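Local structure of ethylbenzene dehydrogenase alpha-subunit (Aromatoleum aromaticum, 2IVF) at residues L147-W158 with M639-V649; L559-L570 with L936-H944. The protein is the large subunit of a molybdenum enzyme of the molybdopterin oxidoreductase family, carrying a molybdenum atom, two pterin-guanine dinucleotide cofactors and an iron-sulfur cluster. All coordinates share one frame; numbering follows the deposited sequence.

Interaction 1 of 2, residues L147-W158 with M639-V649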
loop_
_atom_site.group_PDB
_atom_site.type_symbol
_atom_site.label_atom_id
_atom_site.label_comp_id
_atom_site.label_asym_id
_atom_site.label_seq_id
_atom_site.Cartn_x
_atom_site.Cartn_y
_atom_site.Cartn_z
ATOM N N LEU A 147 10.235 -2.987 -27.537
ATOM C CA LEU A 147 11.371 -3.887 -27.401
ATOM C C LEU A 147 11.047 -5.193 -28.054
ATOM O O LEU A 147 9.920 -5.703 -27.909
ATOM C CB LEU A 147 11.610 -4.137 -25.919
ATOM C CG LEU A 147 11.998 -2.885 -25.144
ATOM C CD1 LEU A 147 12.048 -3.219 -23.601
ATOM C CD2 LEU A 147 13.304 -2.336 -25.688
ATOM N N LYS A 148 12.058 -5.764 -28.687
ATOM C CA LYS A 148 11.970 -7.070 -29.275
ATOM C C LYS A 148 13.029 -7.996 -28.664
ATOM O O LYS A 148 14.193 -7.639 -28.539
ATOM C CB LYS A 148 12.148 -6.962 -30.782
ATOM C CG LYS A 148 12.183 -8.319 -31.511
ATOM C CD LYS A 148 11.884 -8.070 -32.970
ATOM C CE LYS A 148 11.931 -9.277 -33.819
ATOM N NZ LYS A 148 11.183 -8.924 -35.078
ATOM N N ARG A 149 12.600 -9.199 -28.333
ATOM C CA ARG A 149 13.452 -10.192 -27.740
ATOM C C ARG A 149 14.605 -10.539 -28.657
ATOM O O ARG A 149 14.429 -10.783 -29.858
ATOM C CB ARG A 149 12.646 -11.470 -27.464
ATOM C CG ARG A 149 13.464 -12.636 -27.006
ATOM C CD ARG A 149 12.552 -13.764 -26.520
ATOM N NE ARG A 149 11.733 -14.355 -27.599
ATOM C CZ ARG A 149 12.103 -15.322 -28.433
ATOM N NH1 ARG A 149 13.333 -15.842 -28.411
ATOM N NH2 ARG A 149 11.235 -15.761 -29.343
ATOM N N VAL A 150 15.781 -10.607 -28.043
ATOM C CA VAL A 150 16.983 -10.997 -28.703
ATOM C C VAL A 150 17.479 -12.387 -28.308
ATOM O O VAL A 150 17.909 -13.136 -29.172
ATOM C CB VAL A 150 18.077 -9.936 -28.467
ATOM C CG1 VAL A 150 19.459 -10.473 -28.879
ATOM C CG2 VAL A 150 17.748 -8.704 -29.304
ATOM N N GLY A 151 17.442 -12.708 -27.017
ATOM C CA GLY A 151 17.874 -14.029 -26.550
ATOM C C GLY A 151 16.680 -14.967 -26.435
ATOM O O GLY A 151 15.731 -14.884 -27.229
ATOM N N LYS A 152 16.744 -15.865 -25.464
ATOM C CA LYS A 152 15.638 -16.755 -25.133
ATOM C C LYS A 152 14.639 -15.953 -24.359
ATOM O O LYS A 152 14.967 -14.895 -23.816
ATOM C CB LYS A 152 16.109 -17.884 -24.220
ATOM C CG LYS A 152 17.178 -18.754 -24.750
ATOM C CD LYS A 152 16.764 -19.458 -26.008
ATOM C CE LYS A 152 17.703 -20.620 -26.316
ATOM N NZ LYS A 152 17.537 -21.191 -27.695
ATOM N N ARG A 153 13.411 -16.445 -24.279
ATOM C CA ARG A 153 12.431 -15.799 -23.411
ATOM C C ARG A 153 12.923 -15.773 -21.974
ATOM O O ARG A 153 13.324 -16.819 -21.418
ATOM C CB ARG A 153 11.073 -16.489 -23.507
ATOM C CG ARG A 153 10.384 -16.291 -24.865
ATOM C CD ARG A 153 9.191 -17.218 -25.077
ATOM N NE ARG A 153 8.437 -16.852 -26.282
ATOM C CZ ARG A 153 7.567 -17.641 -26.909
ATOM N NH1 ARG A 153 7.322 -18.881 -26.486
ATOM N NH2 ARG A 153 6.957 -17.194 -27.978
ATOM N N GLY A 154 12.919 -14.580 -21.389
ATOM C CA GLY A 154 13.360 -14.408 -20.015
ATOM C C GLY A 154 14.844 -14.179 -19.815
ATOM O O GLY A 154 15.293 -14.072 -18.683
ATOM N N GLU A 155 15.624 -14.148 -20.890
ATOM C CA GLU A 155 17.069 -14.036 -20.764
ATOM C C GLU A 155 17.540 -12.627 -20.460
ATOM O O GLU A 155 18.692 -12.431 -20.047
ATOM C CB GLU A 155 17.731 -14.539 -22.044
ATOM C CG GLU A 155 19.188 -14.748 -21.855
ATOM C CD GLU A 155 19.833 -15.526 -22.965
ATOM O OE1 GLU A 155 19.216 -15.706 -24.042
ATOM O OE2 GLU A 155 20.988 -15.914 -22.737
ATOM N N GLY A 156 16.680 -11.641 -20.740
ATOM C CA GLY A 156 16.965 -10.233 -20.454
ATOM C C GLY A 156 17.809 -9.570 -21.516
ATOM O O GLY A 156 18.624 -8.666 -21.225
ATOM N N LYS A 157 17.644 -10.055 -22.745
ATOM C CA LYS A 157 18.305 -9.489 -23.904
ATOM C C LYS A 157 17.247 -8.912 -24.851
ATOM O O LYS A 157 16.411 -9.652 -25.416
ATOM C CB LYS A 157 19.155 -10.545 -24.636
ATOM C CG LYS A 157 20.290 -11.195 -23.812
ATOM C CD LYS A 157 21.177 -12.060 -24.720
ATOM C CE LYS A 157 22.287 -12.766 -23.949
ATOM N NZ LYS A 157 23.157 -13.541 -24.851
ATOM N N TRP A 158 17.275 -7.581 -24.996
ATOM C CA TRP A 158 16.297 -6.850 -25.759
ATOM C C TRP A 158 16.937 -5.870 -26.725
ATOM O O TRP A 158 18.068 -5.402 -26.543
ATOM C CB TRP A 158 15.461 -6.015 -24.782
ATOM C CG TRP A 158 14.697 -6.759 -23.749
ATOM C CD1 TRP A 158 14.968 -6.846 -22.405
ATOM C CD2 TRP A 158 13.461 -7.452 -23.954
ATOM N NE1 TRP A 158 13.974 -7.569 -21.773
ATOM C CE2 TRP A 158 13.037 -7.941 -22.702
ATOM C CE3 TRP A 158 12.662 -7.690 -25.080
ATOM C CZ2 TRP A 158 11.871 -8.642 -22.551
ATOM C CZ3 TRP A 158 11.503 -8.411 -24.931
ATOM C CH2 TRP A 158 11.111 -8.873 -23.675
ATOM N N MET A 639 8.481 -3.054 -16.741
ATOM C CA MET A 639 9.083 -4.347 -17.051
ATOM C C MET A 639 8.700 -5.350 -15.966
ATOM O O MET A 639 9.420 -5.563 -14.976
ATOM C CB MET A 639 10.584 -4.273 -17.261
ATOM C CG MET A 639 11.143 -5.595 -17.696
ATOM S SD MET A 639 10.553 -6.118 -19.322
ATOM C CE MET A 639 11.502 -5.101 -20.431
ATOM N N SER A 640 7.507 -5.916 -16.138
ATOM C CA SER A 640 6.995 -6.936 -15.225
ATOM C C SER A 640 7.768 -8.212 -15.405
ATOM O O SER A 640 8.427 -8.402 -16.406
ATOM C CB SER A 640 5.504 -7.205 -15.491
ATOM O OG SER A 640 5.310 -7.871 -16.709
ATOM N N SER A 641 7.667 -9.094 -14.418
ATOM C CA SER A 641 8.301 -10.375 -14.509
ATOM C C SER A 641 7.785 -11.139 -15.706
ATOM O O SER A 641 8.564 -11.842 -16.378
ATOM C CB SER A 641 8.092 -11.172 -13.215
ATOM O OG SER A 641 6.740 -11.430 -13.007
ATOM N N SER A 642 6.489 -10.997 -16.016
ATOM C CA SER A 642 5.931 -11.718 -17.185
ATOM C C SER A 642 6.369 -11.137 -18.530
ATOM O O SER A 642 6.581 -11.891 -19.493
ATOM C CB SER A 642 4.394 -11.841 -17.117
ATOM O OG SER A 642 4.004 -12.380 -15.861
ATOM N N ALA A 643 6.472 -9.812 -18.602
ATOM C CA ALA A 643 6.984 -9.113 -19.782
ATOM C C ALA A 643 8.400 -9.534 -20.122
ATOM O O ALA A 643 8.795 -9.511 -21.281
ATOM C CB ALA A 643 6.905 -7.555 -19.584
ATOM N N MET A 644 9.175 -9.923 -19.107
ATOM C CA MET A 644 10.523 -10.434 -19.335
ATOM C C MET A 644 10.544 -11.677 -20.198
ATOM O O MET A 644 11.567 -12.006 -20.784
ATOM C CB MET A 644 11.247 -10.638 -18.006
ATOM C CG MET A 644 11.650 -9.285 -17.386
ATOM S SD MET A 644 12.928 -8.467 -18.359
ATOM C CE MET A 644 14.360 -9.547 -18.120
ATOM N N TYR A 645 9.419 -12.379 -20.281
ATOM C CA TYR A 645 9.323 -13.565 -21.114
ATOM C C TYR A 645 8.646 -13.318 -22.443
ATOM O O TYR A 645 8.488 -14.237 -23.240
ATOM C CB TYR A 645 8.539 -14.655 -20.388
ATOM C CG TYR A 645 9.253 -15.189 -19.210
ATOM C CD1 TYR A 645 9.154 -14.544 -18.003
ATOM C CD2 TYR A 645 10.069 -16.330 -19.297
ATOM C CE1 TYR A 645 9.811 -15.006 -16.906
ATOM C CE2 TYR A 645 10.732 -16.806 -18.159
ATOM C CZ TYR A 645 10.568 -16.110 -16.968
ATOM O OH TYR A 645 11.185 -16.494 -15.782
ATOM N N ALA A 646 8.283 -12.081 -22.704
ATOM C CA ALA A 646 7.603 -11.743 -23.934
ATOM C C ALA A 646 8.555 -11.716 -25.121
ATOM O O ALA A 646 9.787 -11.601 -24.988
ATOM C CB ALA A 646 6.929 -10.371 -23.781
ATOM N N ASP A 647 7.978 -11.828 -26.304
ATOM C CA ASP A 647 8.695 -11.651 -27.528
ATOM C C ASP A 647 8.742 -10.204 -27.920
ATOM O O ASP A 647 9.710 -9.781 -28.525
ATOM C CB ASP A 647 8.042 -12.460 -28.628
ATOM C CG ASP A 647 7.920 -13.909 -28.256
ATOM O OD1 ASP A 647 8.929 -14.511 -27.797
ATOM O OD2 ASP A 647 6.809 -14.435 -28.414
ATOM N N ILE A 648 7.684 -9.463 -27.579
ATOM C CA ILE A 648 7.525 -8.072 -27.960
ATOM C C ILE A 648 6.929 -7.347 -26.759
ATOM O O ILE A 648 5.949 -7.808 -26.165
ATOM C CB ILE A 648 6.547 -7.923 -29.178
ATOM C CG1 ILE A 648 7.093 -8.561 -30.444
ATOM C CG2 ILE A 648 6.226 -6.437 -29.431
ATOM C CD1 ILE A 648 8.364 -7.935 -31.005
ATOM N N VAL A 649 7.514 -6.216 -26.382
ATOM C CA VAL A 649 6.939 -5.383 -25.348
ATOM C C VAL A 649 6.662 -4.023 -25.976
ATOM O O VAL A 649 7.570 -3.408 -26.580
ATOM C CB VAL A 649 7.876 -5.267 -24.139
ATOM C CG1 VAL A 649 7.268 -4.346 -23.066
ATOM C CG2 VAL A 649 8.190 -6.673 -23.565
HETATM O O HOH W 1 13.994 -11.258 -21.303
#

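Interaction 2 of 2, residues L559-L570 with L936-H944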
loop_
_atom_site.group_PDB
_atom_site.type_symbol
_atom_site.label_atom_id
_atom_site.label_comp_id
_atom_site.label_asym_id
_atom_site.label_seq_id
_atom_site.Cartn_x
_atom_site.Cartn_y
_atom_site.Cartn_z
ATOM N N LEU A 559 -1.966 -31.141 -11.641
ATOM C CA LEU A 559 -2.030 -30.662 -10.273
ATOM C C LEU A 559 -3.435 -30.848 -9.687
ATOM O O LEU A 559 -3.609 -31.410 -8.609
ATOM C CB LEU A 559 -1.695 -29.180 -10.209
ATOM C CG LEU A 559 -0.251 -28.726 -10.483
ATOM C CD1 LEU A 559 0.369 -29.422 -11.671
ATOM C CD2 LEU A 559 -0.165 -27.252 -10.636
ATOM N N TRP A 560 -4.425 -30.370 -10.435
ATOM C CA TRP A 560 -5.797 -30.318 -9.964
ATOM C C TRP A 560 -6.522 -31.659 -9.848
ATOM O O TRP A 560 -7.566 -31.733 -9.208
ATOM C CB TRP A 560 -6.585 -29.352 -10.838
ATOM C CG TRP A 560 -6.045 -28.023 -10.857
ATOM C CD1 TRP A 560 -5.139 -27.477 -9.970
ATOM C CD2 TRP A 560 -6.413 -26.965 -11.746
ATOM N NE1 TRP A 560 -4.925 -26.176 -10.271
ATOM C CE2 TRP A 560 -5.701 -25.822 -11.345
ATOM C CE3 TRP A 560 -7.280 -26.868 -12.831
ATOM C CZ2 TRP A 560 -5.777 -24.632 -12.034
ATOM C CZ3 TRP A 560 -7.368 -25.690 -13.511
ATOM C CH2 TRP A 560 -6.625 -24.568 -13.104
ATOM N N ASN A 561 -5.981 -32.714 -10.461
ATOM C CA ASN A 561 -6.516 -34.060 -10.309
ATOM C C ASN A 561 -5.757 -34.855 -9.253
ATOM O O ASN A 561 -5.901 -36.063 -9.175
ATOM C CB ASN A 561 -6.482 -34.812 -11.655
ATOM C CG ASN A 561 -7.429 -34.214 -12.674
ATOM O OD1 ASN A 561 -8.413 -33.562 -12.313
ATOM N ND2 ASN A 561 -7.143 -34.431 -13.950
ATOM N N ASN A 562 -4.893 -34.183 -8.488
ATOM C CA ASN A 562 -4.175 -34.834 -7.405
ATOM C C ASN A 562 -5.107 -34.975 -6.215
ATOM O O ASN A 562 -5.412 -33.994 -5.548
ATOM C CB ASN A 562 -2.933 -34.028 -7.006
ATOM C CG ASN A 562 -2.024 -34.788 -6.031
ATOM O OD1 ASN A 562 -2.424 -35.784 -5.426
ATOM N ND2 ASN A 562 -0.776 -34.354 -5.931
ATOM N N LYS A 563 -5.560 -36.194 -5.948
ATOM C CA LYS A 563 -6.518 -36.431 -4.868
ATOM C C LYS A 563 -5.934 -36.118 -3.494
ATOM O O LYS A 563 -6.670 -35.810 -2.570
ATOM C CB LYS A 563 -7.010 -37.875 -4.909
ATOM C CG LYS A 563 -7.892 -38.136 -6.109
ATOM C CD LYS A 563 -8.309 -39.590 -6.238
ATOM C CE LYS A 563 -8.736 -39.844 -7.681
ATOM N NZ LYS A 563 -9.581 -41.055 -7.852
ATOM N N ALA A 564 -4.609 -36.163 -3.366
ATOM C CA ALA A 564 -3.945 -35.821 -2.100
ATOM C C ALA A 564 -4.188 -34.370 -1.727
ATOM O O ALA A 564 -4.193 -34.022 -0.524
ATOM C CB ALA A 564 -2.416 -36.119 -2.184
ATOM N N TRP A 565 -4.421 -33.527 -2.732
ATOM C CA TRP A 565 -4.598 -32.098 -2.527
ATOM C C TRP A 565 -6.051 -31.670 -2.655
ATOM O O TRP A 565 -6.314 -30.528 -2.753
ATOM C CB TRP A 565 -3.776 -31.303 -3.546
ATOM C CG TRP A 565 -2.313 -31.615 -3.513
ATOM C CD1 TRP A 565 -1.619 -32.228 -2.495
ATOM C CD2 TRP A 565 -1.361 -31.298 -4.514
ATOM N NE1 TRP A 565 -0.288 -32.311 -2.819
ATOM C CE2 TRP A 565 -0.104 -31.747 -4.058
ATOM C CE3 TRP A 565 -1.446 -30.698 -5.783
ATOM C CZ2 TRP A 565 1.048 -31.640 -4.842
ATOM C CZ3 TRP A 565 -0.302 -30.577 -6.542
ATOM C CH2 TRP A 565 0.934 -31.027 -6.057
ATOM N N THR A 566 -6.965 -32.633 -2.673
ATOM C CA THR A 566 -8.394 -32.412 -2.855
ATOM C C THR A 566 -9.086 -32.596 -1.509
ATOM O O THR A 566 -8.629 -33.342 -0.657
ATOM C CB THR A 566 -8.955 -33.499 -3.864
ATOM O OG1 THR A 566 -8.269 -33.394 -5.125
ATOM C CG2 THR A 566 -10.453 -33.339 -4.125
ATOM N N ASP A 567 -10.205 -31.927 -1.303
ATOM C CA ASP A 567 -11.054 -32.171 -0.110
ATOM C C ASP A 567 -11.375 -33.671 -0.029
ATOM O O ASP A 567 -11.976 -34.214 -0.958
ATOM C CB ASP A 567 -12.330 -31.320 -0.274
ATOM C CG ASP A 567 -13.425 -31.638 0.729
ATOM O OD1 ASP A 567 -13.119 -32.190 1.800
ATOM O OD2 ASP A 567 -14.611 -31.274 0.429
ATOM N N PRO A 568 -10.975 -34.348 1.064
ATOM C CA PRO A 568 -11.199 -35.785 1.195
ATOM C C PRO A 568 -12.648 -36.229 1.313
ATOM O O PRO A 568 -12.914 -37.421 1.221
ATOM C CB PRO A 568 -10.455 -36.175 2.473
ATOM C CG PRO A 568 -10.018 -34.930 3.122
ATOM C CD PRO A 568 -10.281 -33.776 2.239
ATOM N N ALA A 569 -13.560 -35.291 1.530
ATOM C CA ALA A 569 -14.988 -35.563 1.530
ATOM C C ALA A 569 -15.528 -35.708 0.123
ATOM O O ALA A 569 -16.691 -36.099 -0.057
ATOM C CB ALA A 569 -15.752 -34.439 2.272
ATOM N N LEU A 570 -14.713 -35.376 -0.886
ATOM C CA LEU A 570 -15.157 -35.509 -2.257
ATOM C C LEU A 570 -14.856 -36.934 -2.738
ATOM O O LEU A 570 -13.863 -37.547 -2.330
ATOM C CB LEU A 570 -14.519 -34.426 -3.151
ATOM C CG LEU A 570 -14.769 -32.944 -2.804
ATOM C CD1 LEU A 570 -14.084 -32.001 -3.833
ATOM C CD2 LEU A 570 -16.265 -32.530 -2.674
ATOM N N LEU A 936 1.686 -22.685 -4.978
ATOM C CA LEU A 936 0.316 -22.431 -4.489
ATOM C C LEU A 936 -0.772 -23.219 -5.177
ATOM O O LEU A 936 -1.841 -23.359 -4.610
ATOM C CB LEU A 936 -0.003 -20.945 -4.463
ATOM C CG LEU A 936 0.827 -20.061 -3.504
ATOM C CD1 LEU A 936 0.344 -18.591 -3.669
ATOM C CD2 LEU A 936 0.779 -20.474 -1.957
ATOM N N ILE A 937 -0.438 -23.795 -6.336
ATOM C CA ILE A 937 -1.191 -24.843 -7.039
ATOM C C ILE A 937 -2.490 -24.413 -7.636
ATOM O O ILE A 937 -2.736 -24.723 -8.789
ATOM C CB ILE A 937 -1.446 -26.097 -6.158
ATOM C CG1 ILE A 937 -0.137 -26.663 -5.575
ATOM C CG2 ILE A 937 -2.191 -27.160 -6.953
ATOM C CD1 ILE A 937 0.962 -26.638 -6.500
ATOM N N GLY A 938 -3.357 -23.820 -6.823
ATOM C CA GLY A 938 -4.607 -23.242 -7.276
ATOM C C GLY A 938 -5.709 -24.257 -7.441
ATOM O O GLY A 938 -6.493 -24.170 -8.377
ATOM N N MET A 939 -5.772 -25.224 -6.548
ATOM C CA MET A 939 -6.756 -26.293 -6.656
ATOM C C MET A 939 -8.153 -25.679 -6.726
ATOM O O MET A 939 -8.560 -25.025 -5.785
ATOM C CB MET A 939 -6.676 -27.211 -5.427
ATOM C CG MET A 939 -5.373 -27.951 -5.241
ATOM S SD MET A 939 -5.040 -29.143 -6.575
ATOM C CE MET A 939 -6.220 -30.457 -6.233
ATOM N N PRO A 940 -8.875 -25.837 -7.854
ATOM C CA PRO A 940 -10.213 -25.293 -7.896
ATOM C C PRO A 940 -11.185 -26.193 -7.178
ATOM O O PRO A 940 -11.058 -27.413 -7.253
ATOM C CB PRO A 940 -10.537 -25.253 -9.396
ATOM C CG PRO A 940 -9.300 -25.577 -10.101
ATOM C CD PRO A 940 -8.496 -26.404 -9.153
ATOM N N LYS A 941 -12.178 -25.597 -6.532
ATOM C CA LYS A 941 -13.169 -26.367 -5.782
ATOM C C LYS A 941 -14.085 -27.089 -6.755
ATOM O O LYS A 941 -14.820 -26.451 -7.492
ATOM C CB LYS A 941 -13.964 -25.483 -4.786
ATOM C CG LYS A 941 -14.952 -26.328 -3.961
ATOM C CD LYS A 941 -15.252 -25.706 -2.621
ATOM C CE LYS A 941 -16.381 -26.432 -1.906
ATOM N NZ LYS A 941 -16.530 -25.944 -0.491
ATOM N N PRO A 942 -14.003 -28.426 -6.808
ATOM C CA PRO A 942 -14.752 -29.153 -7.824
ATOM C C PRO A 942 -16.275 -28.956 -7.791
ATOM O O PRO A 942 -16.914 -29.079 -8.834
ATOM C CB PRO A 942 -14.420 -30.615 -7.526
ATOM C CG PRO A 942 -13.172 -30.585 -6.877
ATOM C CD PRO A 942 -13.206 -29.347 -5.995
ATOM N N LEU A 943 -16.839 -28.650 -6.604
ATOM C CA LEU A 943 -18.289 -28.485 -6.470
ATOM C C LEU A 943 -18.734 -27.268 -7.279
ATOM O O LEU A 943 -19.888 -27.170 -7.674
ATOM C CB LEU A 943 -18.701 -28.302 -5.007
ATOM C CG LEU A 943 -18.526 -29.524 -4.105
ATOM C CD1 LEU A 943 -19.102 -29.175 -2.718
ATOM C CD2 LEU A 943 -19.190 -30.712 -4.729
ATOM N N HIS A 944 -17.803 -26.379 -7.580
ATOM C CA HIS A 944 -18.121 -25.233 -8.421
ATOM C C HIS A 944 -18.185 -25.486 -9.915
ATOM O O HIS A 944 -18.395 -24.557 -10.668
ATOM C CB HIS A 944 -17.235 -24.059 -8.074
ATOM C CG HIS A 944 -17.350 -23.649 -6.649
ATOM N ND1 HIS A 944 -16.663 -22.565 -6.135
ATOM C CD2 HIS A 944 -18.131 -24.113 -5.642
ATOM C CE1 HIS A 944 -16.934 -22.450 -4.845
ATOM N NE2 HIS A 944 -17.853 -23.350 -4.528
#

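Interaction 1 of 2, residues L147-W158 with M639-V649
Arg-149 and Arg-153 converge on the carboxylate of Asp-647 and form a three-residue salt-bridge network. Arg-153 grips it side-on: NE lies 2.8 Å from Asp-647 OD1, close to the guanidinium plane, while NH2 reaches OD2, at 2.8 Å, on its syn lone pair. The two planes are 35° apart. Arg-149 comes to the same OD1 from the other side, its NE using the anti lone pair at 2.8 Å; a bend at chi3 (66°) turns its guanidinium so that NH1 can also bond Gly-151 O. OD1 thus takes two firm donors, and OD2 has a second in the backbone N of Ile-632. Two cations around one buried carboxylate would be expected to favour its ionised form. The buried Tyr-645 O, by contrast, has no partner in the model, although Arg-153 CG approaches it to 3.2 Å.

Beside this network the backbones pair as antiparallel strands. Leu-147 and Val-649 exchange both N-H...O bonds, and Arg-149 N donates to Asp-647 O. Near the turn at Gly-154, a water accepts from Gly-156 N and donates to Met-644 O. Trp-158 NE1 makes a weak bond to Met-644 SD at the ring edge (3.7 Å), whereas Met-639 CE comes obliquely to within 3.7 Å of Trp-158 NE1. Gly-154 CA packs over the face of Tyr-645, 4.1 Å from the ring centroid.

Strand 147-149 lies between 158-160 and 648-651 in a mixed sheet that continues into 631-636. Helix 163-181 covers the Ile-648 side, supplying Glu-165 and Asp-169 to Lys-148 NZ, and Phe-103 of the beta-subunit packs on Trp-158 and Met-639.

Interaction 2 of 2, residues L559-L570 with L936-H944
Pro-940 sets the CD-CG edge of its ring over one face of the Trp-560 indole, crossing it at about a right angle; CD is 3.4 Å from the centroid of the five-membered ring and 11° off the normal, a CH-pi contact. In the plane of that ring, NE1 donates to Ile-937 O at 3.0 Å with an N-H...O angle of 166°, so the indole is held at both face and edge. Met-939 runs antiparallel alongside Trp-560. Bent at chi2 (-65°) and chi3, it tucks its thioether among the backbone carbonyls of Leu-559, Trp-560 and Trp-565: SD comes 3.4 Å from Leu-559 O, and CE lies 3.5 Å from Trp-565 O and touches Thr-566 OG1. The same sulfur stands at the edge of the Trp-565 ring, which Ile-937 CG2 meets at CE3, 3.8 Å away. Farther along, Leu-570 sets CD1 tightly against Pro-942 CG and CD2 against Leu-943.

Behind this shell, Asn-562 shapes the turn. Its O accepts from Trp-565 N and Thr-566 OG1 on opposite faces of the carbonyl plane, its OD1 makes an Asx turn with Ala-564 N, and its ND2 sits 3.2 Å above the Trp-565 ring. On the other segment Thr-965 OG1 bonds Met-939 O and Ser-616 OG bonds Ile-937 N, while helix 546-553 flanks Trp-560.

Cohesion across this buried contact is therefore mostly apolar and aromatic, with one direct hydrogen bond, which together with Pro-940 holds the indole in place. Trp-565 O, which has no partner in the model, is packed against the methionine methyl, so a polar atom here is covered by carbon.

Overall arrangement
The two interactions lie with their centres 34 Å apart and their nearest atoms about 13 Å apart, without touching. Along the chain their segments alternate: 147-158, then 559-570, 639-649 and finally 936-944. Interaction 1 joins strands 147-149 and 648-651, from distant parts of the molybdopterin oxidoreductase family region, within a mixed sheet and borders the beta-subunit. Interaction 2, untouched by other chains, joins the end of helix 557-560 to a loop between strands 915-917 and 969-975, the latter two in another mixed sheet. Each has one residue, Ser-640 or Leu-936, at the pocket of the same MD1 cofactor, consistent with both shaping the protein around it.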